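PDB 3JS9: nucleoside diphosphate kinase family protein from Babesia bovis, which probably transfers the terminal phosphate of nucleoside triphosphates to nucleoside diphosphates, as other nucleoside diphosphate kinases do. Local coordinates for residues A[9-17]-A[131-139]; A[94-102]-A[109-120]. All coordinates share one frame; numbering follows the deposited sequence.

How the contacts relate
Contact 1 lies near the centre of the chain, where strand 10-16, an inner strand of the four-stranded antiparallel sheet, is covered by helix 128-138. Contact 2 is about 19 Å away, centre to centre, and more peripheral: it joins the two arms of the Kpn loop, the long excursion between helix 88-96 and strand 122-124 that includes the short helix 109-113. Along the chain, both halves of contact 2 fall between strand 10-16 and helix 128-138. The two contacts meet where K17, just after the strand, and N120 form a probable hydrogen bond, NZ to OD1 2.6 Å. Together they bring core and loop to the predicted ATP-binding residues and the predicted phosphohistidine, H123.

Contact 1: A[9-17]-A[131-139]; sequences MERTYIMVK and AARECALWF. With SO4 (sulfate ion), chain G.
The phenol ring of Y13 lies over the indole of W138 in an offset stack, its centroid 4.1 Å from that of the five-membered ring and the planes only 9° apart. The rings overlap only in part, with Y13 CZ 3.3 Å from W138 CG, while Y13 OH reaches over the same indole face. Farther along that face M15 SD approaches the six-membered ring, 4.0 Å from its centroid, a Met-aromatic contact suited to a polarisable thioether. CG of Y13 stands anti to the backbone N (chi1 175°), which carries the ring along the strand toward the indole. F139 CE1 meets the edge of the phenol at Y13 CE1, 3.9 Å away, and CB of E134 packs on Y13 CB at 3.6 Å. Small residues fit where the helix comes closest to the strand: A131 CB lies 3.5 Å from R11 O, and the C135 sulfur rests against the backbone between T12 and Y13.

Farther out, S125 OG joins the two segments, bonding to both Y13 N and E134 OE1. The same carboxylate oxygen is hydrogen-bonded to NE2 of H123, the predicted phosphohistidine, whose ND1 binds a sulfate, probably from the crystallisation liquor, that K17 NZ also hydrogen-bonds. The aromatic and thioether packing joins helix to sheet, and the E134 bond to NE2 is consistent with holding ND1 toward the anion for phosphate transfer.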
loop_
_atom_site.group_PDB
_atom_site.type_symbol
_atom_site.label_atom_id
_atom_site.label_comp_id
_atom_site.label_asym_id
_atom_site.label_seq_id
_atom_site.Cartn_x
_atom_site.Cartn_y
_atom_site.Cartn_z
ATOM N N MET A 9 -16.164 0.717 -26.450
ATOM C CA MET A 9 -16.762 1.320 -25.222
ATOM C C MET A 9 -17.813 0.418 -24.571
ATOM O O MET A 9 -18.881 0.195 -25.132
ATOM C CB MET A 9 -17.338 2.706 -25.474
ATOM C CG MET A 9 -17.876 3.389 -24.164
ATOM S SD MET A 9 -16.602 4.112 -23.041
ATOM C CE MET A 9 -15.752 5.227 -24.162
ATOM N N GLU A 10 -17.506 -0.095 -23.383
ATOM C CA GLU A 10 -18.234 -1.224 -22.846
ATOM C C GLU A 10 -18.578 -0.984 -21.394
ATOM O O GLU A 10 -18.050 -0.073 -20.758
ATOM C CB GLU A 10 -17.383 -2.511 -22.971
ATOM C CG GLU A 10 -17.166 -3.046 -24.388
ATOM C CD GLU A 10 -16.083 -4.137 -24.495
ATOM O OE1 GLU A 10 -15.546 -4.639 -23.476
ATOM O OE2 GLU A 10 -15.752 -4.501 -25.635
ATOM N N ARG A 11 -19.457 -1.818 -20.862
ATOM C CA ARG A 11 -19.686 -1.874 -19.437
ATOM C C ARG A 11 -19.599 -3.323 -19.028
ATOM O O ARG A 11 -20.146 -4.191 -19.732
ATOM C CB ARG A 11 -21.072 -1.364 -19.100
ATOM C CG ARG A 11 -21.162 0.118 -19.172
ATOM C CD ARG A 11 -22.591 0.624 -19.078
ATOM N NE ARG A 11 -22.576 2.081 -19.050
ATOM C CZ ARG A 11 -23.624 2.852 -18.783
ATOM N NH1 ARG A 11 -24.811 2.308 -18.491
ATOM N NH2 ARG A 11 -23.469 4.172 -18.784
ATOM N N THR A 12 -18.969 -3.587 -17.879
ATOM C CA THR A 12 -18.836 -4.936 -17.393
ATOM C C THR A 12 -19.375 -5.090 -15.970
ATOM O O THR A 12 -19.350 -4.149 -15.159
ATOM C CB THR A 12 -17.377 -5.434 -17.493
ATOM O OG1 THR A 12 -17.359 -6.843 -17.247
ATOM C CG2 THR A 12 -16.434 -4.722 -16.492
ATOM N N TYR A 13 -19.881 -6.275 -15.662
ATOM C CA TYR A 13 -20.417 -6.490 -14.347
ATOM C C TYR A 13 -19.339 -7.171 -13.511
ATOM O O TYR A 13 -18.775 -8.201 -13.920
ATOM C CB TYR A 13 -21.699 -7.306 -14.420
ATOM C CG TYR A 13 -22.213 -7.655 -13.054
ATOM C CD1 TYR A 13 -22.709 -6.664 -12.215
ATOM C CD2 TYR A 13 -22.155 -8.977 -12.571
ATOM C CE1 TYR A 13 -23.144 -6.966 -10.921
ATOM C CE2 TYR A 13 -22.596 -9.289 -11.284
ATOM C CZ TYR A 13 -23.092 -8.275 -10.466
ATOM O OH TYR A 13 -23.527 -8.561 -9.186
ATOM N N ILE A 14 -19.025 -6.579 -12.361
ATOM C CA ILE A 14 -17.993 -7.122 -11.475
ATOM C C ILE A 14 -18.655 -7.367 -10.095
ATOM O O ILE A 14 -19.333 -6.480 -9.561
ATOM C CB ILE A 14 -16.741 -6.132 -11.341
ATOM C CG1 ILE A 14 -16.148 -5.700 -12.702
ATOM C CG2 ILE A 14 -15.662 -6.652 -10.335
ATOM C CD1 ILE A 14 -15.370 -6.768 -13.558
ATOM N N MET A 15 -18.422 -8.541 -9.503
ATOM C CA MET A 15 -19.095 -8.872 -8.264
ATOM C C MET A 15 -18.175 -9.508 -7.211
ATOM O O MET A 15 -17.591 -10.591 -7.412
ATOM C CB MET A 15 -20.312 -9.764 -8.541
ATOM C CG MET A 15 -21.097 -10.128 -7.276
ATOM S SD MET A 15 -22.600 -11.137 -7.516
ATOM C CE MET A 15 -21.912 -12.524 -8.470
ATOM N N VAL A 16 -18.026 -8.834 -6.087
ATOM C CA VAL A 16 -17.310 -9.438 -4.982
ATOM C C VAL A 16 -18.255 -10.487 -4.403
ATOM O O VAL A 16 -19.383 -10.152 -4.000
ATOM C CB VAL A 16 -16.950 -8.420 -3.890
ATOM C CG1 VAL A 16 -16.123 -9.098 -2.786
ATOM C CG2 VAL A 16 -16.212 -7.273 -4.510
ATOM N N LYS A 17 -17.787 -11.735 -4.339
ATOM C CA LYS A 17 -18.626 -12.843 -3.924
ATOM C C LYS A 17 -18.501 -13.004 -2.416
ATOM O O LYS A 17 -17.663 -12.338 -1.790
ATOM C CB LYS A 17 -18.178 -14.116 -4.614
ATOM C CG LYS A 17 -18.292 -14.147 -6.128
ATOM C CD LYS A 17 -17.698 -15.470 -6.551
ATOM C CE LYS A 17 -17.446 -15.580 -8.013
ATOM N NZ LYS A 17 -16.855 -16.955 -8.184
ATOM N N ALA A 131 -22.019 -9.715 -20.275
ATOM C CA ALA A 131 -22.011 -8.393 -19.649
ATOM C C ALA A 131 -23.366 -7.720 -19.799
ATOM O O ALA A 131 -23.868 -7.097 -18.846
ATOM C CB ALA A 131 -20.926 -7.519 -20.257
ATOM N N ALA A 132 -23.956 -7.845 -20.996
ATOM C CA ALA A 132 -25.221 -7.181 -21.297
ATOM C C ALA A 132 -26.329 -7.729 -20.384
ATOM O O ALA A 132 -27.159 -6.972 -19.876
ATOM C CB ALA A 132 -25.583 -7.330 -22.768
ATOM N N ARG A 133 -26.310 -9.037 -20.161
ATOM C CA ARG A 133 -27.302 -9.677 -19.319
ATOM C C ARG A 133 -27.064 -9.273 -17.880
ATOM O O ARG A 133 -27.979 -8.832 -17.178
ATOM C CB ARG A 133 -27.262 -11.223 -19.474
ATOM C CG ARG A 133 -28.255 -11.961 -18.547
ATOM C CD ARG A 133 -28.343 -13.492 -18.744
ATOM N NE ARG A 133 -27.081 -14.142 -18.412
ATOM C CZ ARG A 133 -26.199 -14.537 -19.333
ATOM N NH1 ARG A 133 -26.474 -14.381 -20.639
ATOM N NH2 ARG A 133 -25.049 -15.094 -18.952
ATOM N N GLU A 134 -25.816 -9.421 -17.450
ATOM C CA GLU A 134 -25.476 -9.271 -16.043
ATOM C C GLU A 134 -25.755 -7.847 -15.536
ATOM O O GLU A 134 -26.313 -7.678 -14.434
ATOM C CB GLU A 134 -24.028 -9.700 -15.777
ATOM C CG GLU A 134 -23.816 -11.200 -15.715
ATOM C CD GLU A 134 -22.349 -11.610 -15.951
ATOM O OE1 GLU A 134 -21.414 -10.801 -15.779
ATOM O OE2 GLU A 134 -22.127 -12.764 -16.328
ATOM N N CYS A 135 -25.402 -6.847 -16.350
ATOM C CA CYS A 135 -25.608 -5.428 -15.966
ATOM C C CYS A 135 -27.076 -5.080 -15.760
ATOM O O CYS A 135 -27.434 -4.404 -14.765
ATOM C CB CYS A 135 -24.965 -4.453 -16.969
ATOM S SG CYS A 135 -23.148 -4.454 -16.912
ATOM N N ALA A 136 -27.921 -5.559 -16.681
ATOM C CA ALA A 136 -29.376 -5.371 -16.579
ATOM C C ALA A 136 -30.006 -6.256 -15.503
ATOM O O ALA A 136 -30.993 -5.860 -14.871
ATOM C CB ALA A 136 -30.051 -5.591 -17.910
ATOM N N LEU A 137 -29.445 -7.447 -15.309
ATOM C CA LEU A 137 -29.950 -8.379 -14.301
ATOM C C LEU A 137 -29.699 -7.950 -12.842
ATOM O O LEU A 137 -30.569 -8.092 -12.000
ATOM C CB LEU A 137 -29.362 -9.771 -14.535
ATOM C CG LEU A 137 -29.602 -10.844 -13.462
ATOM C CD1 LEU A 137 -31.082 -11.224 -13.389
ATOM C CD2 LEU A 137 -28.765 -12.069 -13.733
ATOM N N TRP A 138 -28.510 -7.438 -12.532
ATOM C CA TRP A 138 -28.166 -7.139 -11.128
ATOM C C TRP A 138 -28.549 -5.710 -10.669
ATOM O O TRP A 138 -28.687 -5.425 -9.470
ATOM C CB TRP A 138 -26.682 -7.423 -10.889
ATOM C CG TRP A 138 -26.346 -8.881 -10.931
ATOM C CD1 TRP A 138 -25.965 -9.621 -12.031
ATOM C CD2 TRP A 138 -26.387 -9.800 -9.821
ATOM N NE1 TRP A 138 -25.731 -10.929 -11.653
ATOM C CE2 TRP A 138 -25.983 -11.061 -10.309
ATOM C CE3 TRP A 138 -26.669 -9.661 -8.456
ATOM C CZ2 TRP A 138 -25.873 -12.175 -9.480
ATOM C CZ3 TRP A 138 -26.547 -10.762 -7.625
ATOM C CH2 TRP A 138 -26.170 -12.015 -8.141
ATOM N N PHE A 139 -28.736 -4.828 -11.637
ATOM C CA PHE A 139 -29.004 -3.423 -11.356
ATOM C C PHE A 139 -30.232 -2.940 -12.113
ATOM O O PHE A 139 -30.343 -3.156 -13.326
ATOM C CB PHE A 139 -27.801 -2.585 -11.794
ATOM C CG PHE A 139 -26.649 -2.591 -10.811
ATOM C CD1 PHE A 139 -25.503 -3.347 -11.055
ATOM C CD2 PHE A 139 -26.688 -1.802 -9.656
ATOM C CE1 PHE A 139 -24.447 -3.325 -10.152
ATOM C CE2 PHE A 139 -25.615 -1.774 -8.770
ATOM C CZ PHE A 139 -24.509 -2.533 -9.014
HETATM S S SO4 G . -18.034 -16.877 -11.614
HETATM O O1 SO4 G . -17.237 -16.019 -12.505
HETATM O O2 SO4 G . -18.525 -17.993 -12.389
HETATM O O3 SO4 G . -19.204 -16.262 -10.962
HETATM O O4 SO4 G . -17.105 -17.318 -10.606
#

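Contact 2: A[94-102]-A[109-120]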
loop_
_atom_site.group_PDB
_atom_site.type_symbol
_atom_site.label_atom_id
_atom_site.label_comp_id
_atom_site.label_asym_id
_atom_site.label_seq_id
_atom_site.Cartn_x
_atom_site.Cartn_y
_atom_site.Cartn_z
ATOM N N ASN A 94 -8.679 -9.211 -17.061
ATOM C CA ASN A 94 -7.266 -8.999 -16.719
ATOM C C ASN A 94 -6.981 -8.678 -15.251
ATOM O O ASN A 94 -5.935 -9.067 -14.715
ATOM C CB ASN A 94 -6.678 -7.870 -17.556
ATOM C CG ASN A 94 -6.582 -8.229 -19.022
ATOM O OD1 ASN A 94 -6.758 -9.401 -19.401
ATOM N ND2 ASN A 94 -6.290 -7.228 -19.861
ATOM N N LEU A 95 -7.878 -7.940 -14.606
ATOM C CA LEU A 95 -7.600 -7.509 -13.267
ATOM C C LEU A 95 -7.861 -8.649 -12.293
ATOM O O LEU A 95 -7.158 -8.807 -11.277
ATOM C CB LEU A 95 -8.432 -6.271 -12.902
ATOM C CG LEU A 95 -8.233 -4.918 -13.589
ATOM C CD1 LEU A 95 -8.943 -3.793 -12.763
ATOM C CD2 LEU A 95 -6.732 -4.579 -13.869
ATOM N N VAL A 96 -8.867 -9.446 -12.628
ATOM C CA VAL A 96 -9.336 -10.541 -11.794
ATOM C C VAL A 96 -8.426 -11.782 -11.917
ATOM O O VAL A 96 -8.103 -12.433 -10.918
ATOM C CB VAL A 96 -10.821 -10.840 -12.163
ATOM C CG1 VAL A 96 -11.237 -12.262 -11.828
ATOM C CG2 VAL A 96 -11.764 -9.786 -11.546
ATOM N N GLY A 97 -8.012 -12.101 -13.142
ATOM C CA GLY A 97 -7.155 -13.268 -13.401
ATOM C C GLY A 97 -7.890 -14.463 -13.974
ATOM O O GLY A 97 -9.031 -14.341 -14.386
ATOM N N LEU A 98 -7.241 -15.626 -13.993
ATOM C CA LEU A 98 -7.881 -16.818 -14.545
ATOM C C LEU A 98 -8.807 -17.456 -13.520
ATOM O O LEU A 98 -8.637 -17.253 -12.318
ATOM C CB LEU A 98 -6.839 -17.822 -15.078
ATOM C CG LEU A 98 -5.931 -17.299 -16.204
ATOM C CD1 LEU A 98 -4.895 -18.347 -16.601
ATOM C CD2 LEU A 98 -6.670 -16.797 -17.456
ATOM N N THR A 99 -9.786 -18.212 -14.007
ATOM C CA THR A 99 -10.710 -18.944 -13.151
ATOM C C THR A 99 -10.051 -19.633 -11.953
ATOM O O THR A 99 -10.520 -19.491 -10.833
ATOM C CB THR A 99 -11.486 -20.031 -13.951
ATOM O OG1 THR A 99 -11.985 -19.456 -15.166
ATOM C CG2 THR A 99 -12.670 -20.570 -13.126
ATOM N N SER A 100 -8.994 -20.397 -12.187
ATOM C CA SER A 100 -8.284 -20.999 -11.083
ATOM C C SER A 100 -7.191 -20.088 -10.475
ATOM O O SER A 100 -6.256 -19.698 -11.155
ATOM C CB SER A 100 -7.694 -22.330 -11.520
ATOM O OG SER A 100 -7.019 -22.912 -10.411
ATOM N N PRO A 101 -7.322 -19.718 -9.201
ATOM C CA PRO A 101 -6.300 -18.825 -8.652
ATOM C C PRO A 101 -4.872 -19.382 -8.779
ATOM O O PRO A 101 -3.947 -18.614 -9.057
ATOM C CB PRO A 101 -6.701 -18.684 -7.166
ATOM C CG PRO A 101 -8.158 -18.916 -7.146
ATOM C CD PRO A 101 -8.406 -19.973 -8.232
ATOM N N VAL A 102 -4.706 -20.696 -8.627
ATOM C CA VAL A 102 -3.403 -21.340 -8.786
ATOM C C VAL A 102 -2.775 -21.072 -10.172
ATOM O O VAL A 102 -1.572 -21.109 -10.305
ATOM C CB VAL A 102 -3.409 -22.872 -8.390
ATOM C CG1 VAL A 102 -3.981 -23.778 -9.490
ATOM C CG2 VAL A 102 -2.015 -23.337 -8.062
ATOM N N ILE A 109 -6.270 -10.109 -8.848
ATOM C CA ILE A 109 -6.979 -10.309 -7.587
ATOM C C ILE A 109 -6.876 -11.774 -7.158
ATOM O O ILE A 109 -6.524 -12.081 -6.018
ATOM C CB ILE A 109 -8.441 -9.854 -7.705
ATOM C CG1 ILE A 109 -8.483 -8.352 -8.038
ATOM C CG2 ILE A 109 -9.242 -10.245 -6.409
ATOM C CD1 ILE A 109 -9.854 -7.831 -8.524
ATOM N N ARG A 110 -7.187 -12.676 -8.086
ATOM C CA ARG A 110 -7.111 -14.099 -7.785
ATOM C C ARG A 110 -5.656 -14.490 -7.543
ATOM O O ARG A 110 -5.373 -15.251 -6.592
ATOM C CB ARG A 110 -7.806 -14.940 -8.846
ATOM C CG ARG A 110 -9.322 -14.632 -8.930
ATOM C CD ARG A 110 -10.055 -15.657 -9.759
ATOM N NE ARG A 110 -11.472 -15.351 -9.889
ATOM C CZ ARG A 110 -12.137 -15.272 -11.049
ATOM N NH1 ARG A 110 -13.437 -14.985 -11.046
ATOM N NH2 ARG A 110 -11.516 -15.494 -12.218
ATOM N N GLY A 111 -4.730 -13.902 -8.319
ATOM C CA GLY A 111 -3.319 -14.232 -8.151
ATOM C C GLY A 111 -2.851 -13.825 -6.758
ATOM O O GLY A 111 -2.095 -14.549 -6.117
ATOM N N ASP A 112 -3.325 -12.674 -6.273
ATOM C CA ASP A 112 -2.815 -12.123 -5.037
ATOM C C ASP A 112 -3.538 -12.660 -3.819
ATOM O O ASP A 112 -2.950 -12.664 -2.717
ATOM C CB ASP A 112 -2.877 -10.593 -5.058
ATOM C CG ASP A 112 -1.877 -9.976 -6.052
ATOM O OD1 ASP A 112 -0.911 -10.690 -6.495
ATOM O OD2 ASP A 112 -2.058 -8.760 -6.374
ATOM N N PHE A 113 -4.779 -13.129 -4.000
ATOM C CA PHE A 113 -5.607 -13.445 -2.833
ATOM C C PHE A 113 -6.274 -14.830 -2.771
ATOM O O PHE A 113 -6.797 -15.205 -1.727
ATOM C CB PHE A 113 -6.700 -12.395 -2.640
ATOM C CG PHE A 113 -6.187 -10.995 -2.483
ATOM C CD1 PHE A 113 -5.425 -10.639 -1.360
ATOM C CD2 PHE A 113 -6.513 -10.021 -3.424
ATOM C CE1 PHE A 113 -4.941 -9.329 -1.212
ATOM C CE2 PHE A 113 -6.039 -8.709 -3.297
ATOM C CZ PHE A 113 -5.240 -8.357 -2.179
ATOM N N GLY A 114 -6.303 -15.559 -3.879
ATOM C CA GLY A 114 -7.104 -16.757 -3.933
ATOM C C GLY A 114 -6.265 -18.014 -3.927
ATOM O O GLY A 114 -5.063 -17.995 -4.250
ATOM N N VAL A 115 -6.901 -19.131 -3.561
ATOM C CA VAL A 115 -6.203 -20.425 -3.525
ATOM C C VAL A 115 -6.881 -21.492 -4.402
ATOM O O VAL A 115 -6.216 -22.151 -5.177
ATOM C CB VAL A 115 -6.058 -20.866 -2.063
ATOM C CG1 VAL A 115 -5.316 -22.224 -1.936
ATOM C CG2 VAL A 115 -5.393 -19.715 -1.271
ATOM N N VAL A 116 -8.200 -21.635 -4.287
ATOM C CA VAL A 116 -8.959 -22.689 -4.993
ATOM C C VAL A 116 -10.084 -22.029 -5.783
ATOM O O VAL A 116 -10.578 -20.956 -5.384
ATOM C CB VAL A 116 -9.540 -23.783 -4.010
ATOM C CG1 VAL A 116 -8.419 -24.479 -3.204
ATOM C CG2 VAL A 116 -10.579 -23.199 -3.039
ATOM N N LYS A 117 -10.501 -22.642 -6.894
ATOM C CA LYS A 117 -11.551 -22.005 -7.711
ATOM C C LYS A 117 -12.924 -21.846 -7.036
ATOM O O LYS A 117 -13.633 -20.881 -7.315
ATOM C CB LYS A 117 -11.656 -22.571 -9.138
ATOM C CG LYS A 117 -12.083 -23.979 -9.262
ATOM C CD LYS A 117 -11.992 -24.393 -10.743
ATOM C CE LYS A 117 -13.011 -23.627 -11.633
ATOM N NZ LYS A 117 -14.379 -24.264 -11.719
ATOM N N ASN A 118 -13.277 -22.741 -6.118
ATOM C CA ASN A 118 -14.551 -22.601 -5.405
ATOM C C ASN A 118 -14.639 -21.283 -4.641
ATOM O O ASN A 118 -15.750 -20.831 -4.301
ATOM C CB ASN A 118 -14.740 -23.746 -4.413
ATOM C CG ASN A 118 -15.465 -24.935 -5.015
ATOM O OD1 ASN A 118 -15.730 -24.989 -6.232
ATOM N ND2 ASN A 118 -15.814 -25.902 -4.148
ATOM N N PHE A 119 -13.464 -20.702 -4.337
ATOM C CA PHE A 119 -13.365 -19.508 -3.492
ATOM C C PHE A 119 -12.480 -18.476 -4.162
ATOM O O PHE A 119 -11.448 -18.068 -3.631
ATOM C CB PHE A 119 -12.849 -19.873 -2.098
ATOM C CG PHE A 119 -13.785 -20.744 -1.320
ATOM C CD1 PHE A 119 -15.054 -20.286 -0.955
ATOM C CD2 PHE A 119 -13.411 -22.041 -0.941
ATOM C CE1 PHE A 119 -15.942 -21.100 -0.201
ATOM C CE2 PHE A 119 -14.282 -22.861 -0.187
ATOM C CZ PHE A 119 -15.538 -22.391 0.186
ATOM N N ASN A 120 -12.907 -18.045 -5.344
ATOM C CA ASN A 120 -12.075 -17.194 -6.158
ATOM C C ASN A 120 -12.484 -15.729 -6.127
ATOM O O ASN A 120 -12.277 -14.971 -7.106
ATOM C CB ASN A 120 -11.949 -17.763 -7.564
ATOM C CG ASN A 120 -13.263 -17.790 -8.321
ATOM O OD1 ASN A 120 -14.355 -17.561 -7.755
ATOM N ND2 ASN A 120 -13.164 -18.066 -9.623
HETATM O O HOH W 1 -6.817 -22.754 -7.589
#
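R110 threads its side chain between V96 on one side and N120 on the other. Its CB lies 3.3 Å from V96 O, the carbonyl that also accepts the backbone N-H of R110; CG remains beside that oxygen. The extended chain (chi2 -168°) then brings CD within 3.3 Å of L98 O. NE donates to N120 O at 2.9 Å, in the guanidinium plane and on a carbonyl lone pair. At CZ the flat group is covered over its centre by V96 CG1, 3.2 Å away, and N120 ND2 stands over the opposite face toward the rim. NH2 makes a weak bond to L98 O, while NH1 finds V122 O outside the two segments.

N120 is fixed in turn: ND2 gives a hydrogen bond to T99 O at 3.2 Å, OD1 being engaged by K17. An asparagine suits this place because its amide can donate at one end and accept at the other.

Beyond the arginine, P101 packs against the turn after helix 109-113, with P101 CB 3.3 Å from G114 C; having no side chain, G114 lets the pyrrolidine come so close. A water binds S100 OG and V102 N and donates to V115 O, linking the two segments beside the proline. K36 of a second subunit bonds to G111 O and G114 O, so this turn also lies at a subunit interface.

The carbonyls of N120 and V122, with V96 CG1 over one face, therefore fix the tilt and rotation of the guanidinium, and L98 O adds a weak bond. R110 probably offers the positive charge, and T99 and N120 polar groups, to the nucleotide's phosphates, all three being predicted ATP ligands.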